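Local atomic coordinates of phytase (Debaryomyces castellii, PDB entry 2GFI), a protein that probably hydrolyses phytate (inositol hexakisphosphate) as a 3-phytase of the histidine acid phosphatase family, releasing inorganic phosphate. Residues M301-N311 with E421-C432. Sequence-based numbering, arbitrary orientation.
Sequences MTRVIGSTLLN and ERVAGTNYVEQC. With NAG (2-acetamido-2-deoxy-beta-D-glucopyranose), chain C.
Val-304 sits at the middle of this contact, its CG1 turned to Cys-432 SG and its CG2 lying 4.0 Å from Thr-426 CB. In this histidine phosphatase fold a type II beta turn, Val-423 to Thr-426, joins helix 412-423 to the short helix 428-432, which packs against helix 302-318 and runs nearly antiparallel to 302-311, at 157°. Met-301 CE and Ile-305 CG1 close in on the same sulfur, which is tied to Cys-211 in a disulfide. Along the helix, Thr-308 CG2 reaches Tyr-428 CD1 at 3.5 Å, while Leu-310 CD2 rests on Arg-422 CB and Val-423 CG1. Gln-431 extends its amide past Val-304, alongside CG2.

At the polar edge, Arg-303 sends CG anti to its backbone N (chi1 -173°), bends at chi3, and gives a weak bond from NH1 to Arg-422 O at 3.3 Å, in the plane of its guanidinium. The two guanidinium groups lie face over face, planes 30° apart, which brings like charges close, Arg-303 NH2 to Arg-422 NH1 at 3.4 Å; the repulsion is probably offset in part by Arg-422 O for the one and by Ala-342 O, which holds Arg-422 NE, for the other. An alanine in place of Arg-303 would lose this weak bond and probably leave one face of the Arg-422 guanidinium without its cover. The glycan on Asn-311 folds back over the turn, and its N2 donates to Thr-426 OG1 at 3.0 Å.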
loop_
_atom_site.group_PDB
_atom_site.type_symbol
_atom_site.label_atom_id
_atom_site.label_comp_id
_atom_site.label_asym_id
_atom_site.label_seq_id
_atom_site.Cartn_x
_atom_site.Cartn_y
_atom_site.Cartn_z
ATOM N N MET A 301 -41.133 -6.400 11.812
ATOM C CA MET A 301 -41.577 -7.237 10.709
ATOM C C MET A 301 -40.482 -7.923 9.928
ATOM O O MET A 301 -40.748 -8.855 9.185
ATOM C CB MET A 301 -42.513 -6.466 9.765
ATOM C CG MET A 301 -43.929 -6.310 10.310
ATOM S SD MET A 301 -44.675 -7.904 10.813
ATOM C CE MET A 301 -44.851 -8.665 9.208
ATOM N N THR A 302 -39.237 -7.493 10.106
ATOM C CA THR A 302 -38.145 -7.967 9.241
ATOM C C THR A 302 -37.689 -9.372 9.551
ATOM O O THR A 302 -37.238 -10.088 8.654
ATOM C CB THR A 302 -36.939 -7.021 9.289
ATOM O OG1 THR A 302 -36.447 -6.950 10.640
ATOM C CG2 THR A 302 -37.355 -5.595 8.876
ATOM N N ARG A 303 -37.790 -9.784 10.813
ATOM C CA ARG A 303 -37.427 -11.136 11.092
ATOM C C ARG A 303 -38.320 -12.116 10.344
ATOM O O ARG A 303 -37.795 -13.113 9.802
ATOM C CB ARG A 303 -37.432 -11.491 12.548
ATOM C CG ARG A 303 -36.850 -12.883 12.643
ATOM C CD ARG A 303 -36.513 -13.346 13.964
ATOM N NE ARG A 303 -35.747 -12.402 14.744
ATOM C CZ ARG A 303 -35.007 -12.775 15.782
ATOM N NH1 ARG A 303 -34.915 -14.074 16.084
ATOM N NH2 ARG A 303 -34.349 -11.863 16.505
ATOM N N VAL A 304 -39.643 -11.860 10.307
ATOM C CA VAL A 304 -40.538 -12.779 9.575
ATOM C C VAL A 304 -40.212 -12.779 8.083
ATOM O O VAL A 304 -40.124 -13.844 7.482
ATOM C CB VAL A 304 -42.069 -12.537 9.801
ATOM C CG1 VAL A 304 -42.515 -11.188 9.276
ATOM C CG2 VAL A 304 -42.870 -13.634 9.076
ATOM N N ILE A 305 -40.032 -11.585 7.508
ATOM C CA ILE A 305 -39.662 -11.451 6.096
ATOM C C ILE A 305 -38.295 -12.082 5.806
ATOM O O ILE A 305 -38.180 -12.887 4.901
ATOM C CB ILE A 305 -39.661 -9.979 5.638
ATOM C CG1 ILE A 305 -41.031 -9.343 5.801
ATOM C CG2 ILE A 305 -39.221 -9.887 4.173
ATOM C CD1 ILE A 305 -40.975 -7.816 5.785
ATOM N N GLY A 306 -37.267 -11.727 6.582
ATOM C CA GLY A 306 -35.926 -12.292 6.403
ATOM C C GLY A 306 -35.857 -13.808 6.490
ATOM O O GLY A 306 -35.030 -14.435 5.829
ATOM N N SER A 307 -36.733 -14.384 7.313
ATOM C CA SER A 307 -36.754 -15.821 7.591
ATOM C C SER A 307 -37.153 -16.650 6.396
ATOM O O SER A 307 -36.911 -17.858 6.386
ATOM C CB SER A 307 -37.709 -16.145 8.746
ATOM O OG SER A 307 -37.244 -15.588 9.952
ATOM N N THR A 308 -37.768 -16.019 5.401
ATOM C CA THR A 308 -38.156 -16.742 4.208
ATOM C C THR A 308 -36.928 -17.216 3.474
ATOM O O THR A 308 -36.824 -18.425 3.163
ATOM C CB THR A 308 -39.123 -15.937 3.278
ATOM O OG1 THR A 308 -38.503 -14.714 2.870
ATOM C CG2 THR A 308 -40.344 -15.479 4.040
ATOM N N LEU A 309 -35.983 -16.296 3.225
ATOM C CA LEU A 309 -34.703 -16.671 2.602
ATOM C C LEU A 309 -33.821 -17.463 3.533
ATOM O O LEU A 309 -33.065 -18.279 3.073
ATOM C CB LEU A 309 -33.933 -15.463 2.028
ATOM C CG LEU A 309 -34.552 -14.779 0.803
ATOM C CD1 LEU A 309 -33.746 -13.548 0.388
ATOM C CD2 LEU A 309 -34.747 -15.759 -0.380
ATOM N N LEU A 310 -33.907 -17.231 4.843
ATOM C CA LEU A 310 -33.102 -18.025 5.784
ATOM C C LEU A 310 -33.518 -19.493 5.759
ATOM O O LEU A 310 -32.654 -20.375 5.690
ATOM C CB LEU A 310 -33.166 -17.451 7.192
ATOM C CG LEU A 310 -32.226 -18.080 8.223
ATOM C CD1 LEU A 310 -30.812 -17.842 7.794
ATOM C CD2 LEU A 310 -32.506 -17.535 9.611
ATOM N N ASN A 311 -34.841 -19.737 5.775
ATOM C CA ASN A 311 -35.427 -21.102 5.632
ATOM C C ASN A 311 -35.051 -21.795 4.335
ATOM O O ASN A 311 -34.623 -22.953 4.341
ATOM C CB ASN A 311 -36.954 -21.035 5.696
ATOM C CG ASN A 311 -37.487 -20.959 7.114
ATOM O OD1 ASN A 311 -36.739 -21.157 8.077
ATOM N ND2 ASN A 311 -38.805 -20.695 7.241
ATOM N N GLU A 421 -34.136 -21.477 15.837
ATOM C CA GLU A 421 -34.205 -20.416 16.855
ATOM C C GLU A 421 -34.512 -19.047 16.249
ATOM O O GLU A 421 -35.305 -18.267 16.822
ATOM C CB GLU A 421 -32.876 -20.308 17.615
ATOM C CG GLU A 421 -32.671 -21.315 18.741
ATOM C CD GLU A 421 -31.373 -21.073 19.530
ATOM O OE1 GLU A 421 -30.304 -20.768 18.892
ATOM O OE2 GLU A 421 -31.427 -21.182 20.800
ATOM N N ARG A 422 -33.875 -18.764 15.102
ATOM C CA ARG A 422 -34.040 -17.499 14.404
ATOM C C ARG A 422 -35.437 -17.372 13.842
ATOM O O ARG A 422 -36.044 -16.319 13.918
ATOM C CB ARG A 422 -33.005 -17.342 13.274
ATOM C CG ARG A 422 -31.541 -17.172 13.718
ATOM C CD ARG A 422 -31.327 -16.056 14.695
ATOM N NE ARG A 422 -31.626 -14.782 14.089
ATOM C CZ ARG A 422 -31.676 -13.631 14.756
ATOM N NH1 ARG A 422 -31.456 -13.615 16.059
ATOM N NH2 ARG A 422 -31.964 -12.494 14.122
ATOM N N VAL A 423 -35.957 -18.453 13.276
ATOM C CA VAL A 423 -37.252 -18.387 12.581
ATOM C C VAL A 423 -38.425 -18.766 13.470
ATOM O O VAL A 423 -39.578 -18.664 13.049
ATOM C CB VAL A 423 -37.249 -19.228 11.291
ATOM C CG1 VAL A 423 -36.048 -18.844 10.403
ATOM C CG2 VAL A 423 -37.290 -20.752 11.606
ATOM N N ALA A 424 -38.135 -19.200 14.701
ATOM C CA ALA A 424 -39.186 -19.637 15.633
ATOM C C ALA A 424 -40.304 -18.616 15.700
ATOM O O ALA A 424 -40.058 -17.408 15.825
ATOM C CB ALA A 424 -38.622 -19.870 17.034
ATOM N N GLY A 425 -41.541 -19.112 15.617
ATOM C CA GLY A 425 -42.729 -18.272 15.801
ATOM C C GLY A 425 -42.972 -17.335 14.635
ATOM O O GLY A 425 -43.761 -16.395 14.749
ATOM N N THR A 426 -42.296 -17.571 13.513
ATOM C CA THR A 426 -42.567 -16.764 12.329
ATOM C C THR A 426 -43.528 -17.481 11.406
ATOM O O THR A 426 -43.540 -18.710 11.308
ATOM C CB THR A 426 -41.277 -16.351 11.535
ATOM O OG1 THR A 426 -40.578 -17.526 11.112
ATOM C CG2 THR A 426 -40.294 -15.586 12.417
ATOM N N ASN A 427 -44.305 -16.679 10.702
ATOM C CA ASN A 427 -45.303 -17.166 9.798
ATOM C C ASN A 427 -45.535 -16.051 8.832
ATOM O O ASN A 427 -46.162 -15.047 9.167
ATOM C CB ASN A 427 -46.600 -17.495 10.559
ATOM C CG ASN A 427 -47.719 -17.984 9.641
ATOM O OD1 ASN A 427 -47.648 -17.872 8.395
ATOM N ND2 ASN A 427 -48.780 -18.536 10.260
ATOM N N TYR A 428 -45.042 -16.241 7.621
ATOM C CA TYR A 428 -45.156 -15.233 6.607
ATOM C C TYR A 428 -46.597 -14.839 6.292
ATOM O O TYR A 428 -46.942 -13.654 6.372
ATOM C CB TYR A 428 -44.449 -15.684 5.338
ATOM C CG TYR A 428 -44.353 -14.592 4.312
ATOM C CD1 TYR A 428 -43.330 -13.636 4.376
ATOM C CD2 TYR A 428 -45.295 -14.497 3.283
ATOM C CE1 TYR A 428 -43.238 -12.627 3.425
ATOM C CE2 TYR A 428 -45.215 -13.498 2.332
ATOM C CZ TYR A 428 -44.177 -12.556 2.405
ATOM O OH TYR A 428 -44.078 -11.562 1.457
ATOM N N VAL A 429 -47.422 -15.829 5.917
ATOM C CA VAL A 429 -48.806 -15.602 5.498
ATOM C C VAL A 429 -49.532 -14.816 6.574
ATOM O O VAL A 429 -50.069 -13.737 6.312
ATOM C CB VAL A 429 -49.537 -16.937 5.151
ATOM C CG1 VAL A 429 -51.040 -16.726 4.976
ATOM C CG2 VAL A 429 -48.939 -17.549 3.890
ATOM N N GLU A 430 -49.481 -15.310 7.802
ATOM C CA GLU A 430 -50.237 -14.670 8.861
ATOM C C GLU A 430 -49.662 -13.333 9.325
ATOM O O GLU A 430 -50.408 -12.364 9.500
ATOM C CB GLU A 430 -50.519 -15.636 10.026
ATOM C CG GLU A 430 -51.571 -16.692 9.673
ATOM C CD GLU A 430 -52.914 -16.090 9.214
ATOM O OE1 GLU A 430 -53.622 -15.464 10.055
ATOM O OE2 GLU A 430 -53.270 -16.236 8.011
ATOM N N GLN A 431 -48.346 -13.250 9.485
ATOM C CA GLN A 431 -47.764 -11.996 9.956
ATOM C C GLN A 431 -47.795 -10.913 8.884
ATOM O O GLN A 431 -48.012 -9.748 9.191
ATOM C CB GLN A 431 -46.366 -12.209 10.506
ATOM C CG GLN A 431 -46.346 -12.894 11.853
ATOM C CD GLN A 431 -44.955 -13.346 12.202
ATOM O OE1 GLN A 431 -44.187 -12.613 12.843
ATOM N NE2 GLN A 431 -44.597 -14.521 11.738
ATOM N N CYS A 432 -47.612 -11.320 7.637
ATOM C CA CYS A 432 -47.595 -10.405 6.514
ATOM C C CYS A 432 -48.955 -10.055 5.949
ATOM O O CYS A 432 -49.095 -9.015 5.303
ATOM C CB CYS A 432 -46.702 -10.954 5.409
ATOM S SG CYS A 432 -44.974 -10.921 5.927
HETATM C C1 NAG C . -39.433 -21.038 8.506
HETATM C C2 NAG C . -40.824 -20.360 8.465
HETATM C C3 NAG C . -41.742 -20.826 9.616
HETATM C C4 NAG C . -41.797 -22.364 9.696
HETATM C C5 NAG C . -40.332 -22.829 9.799
HETATM C C6 NAG C . -40.165 -24.331 9.903
HETATM C C7 NAG C . -40.912 -18.141 7.347
HETATM C C8 NAG C . -41.187 -16.687 7.623
HETATM N N2 NAG C . -40.706 -18.901 8.438
HETATM O O3 NAG C . -43.015 -20.264 9.427
HETATM O O4 NAG C . -42.652 -22.894 10.729
HETATM O O5 NAG C . -39.602 -22.427 8.643
HETATM O O6 NAG C . -38.779 -24.554 9.832
HETATM O O7 NAG C . -40.882 -18.543 6.174
HETATM O O HOH W 1 -41.326 -10.777 12.213
#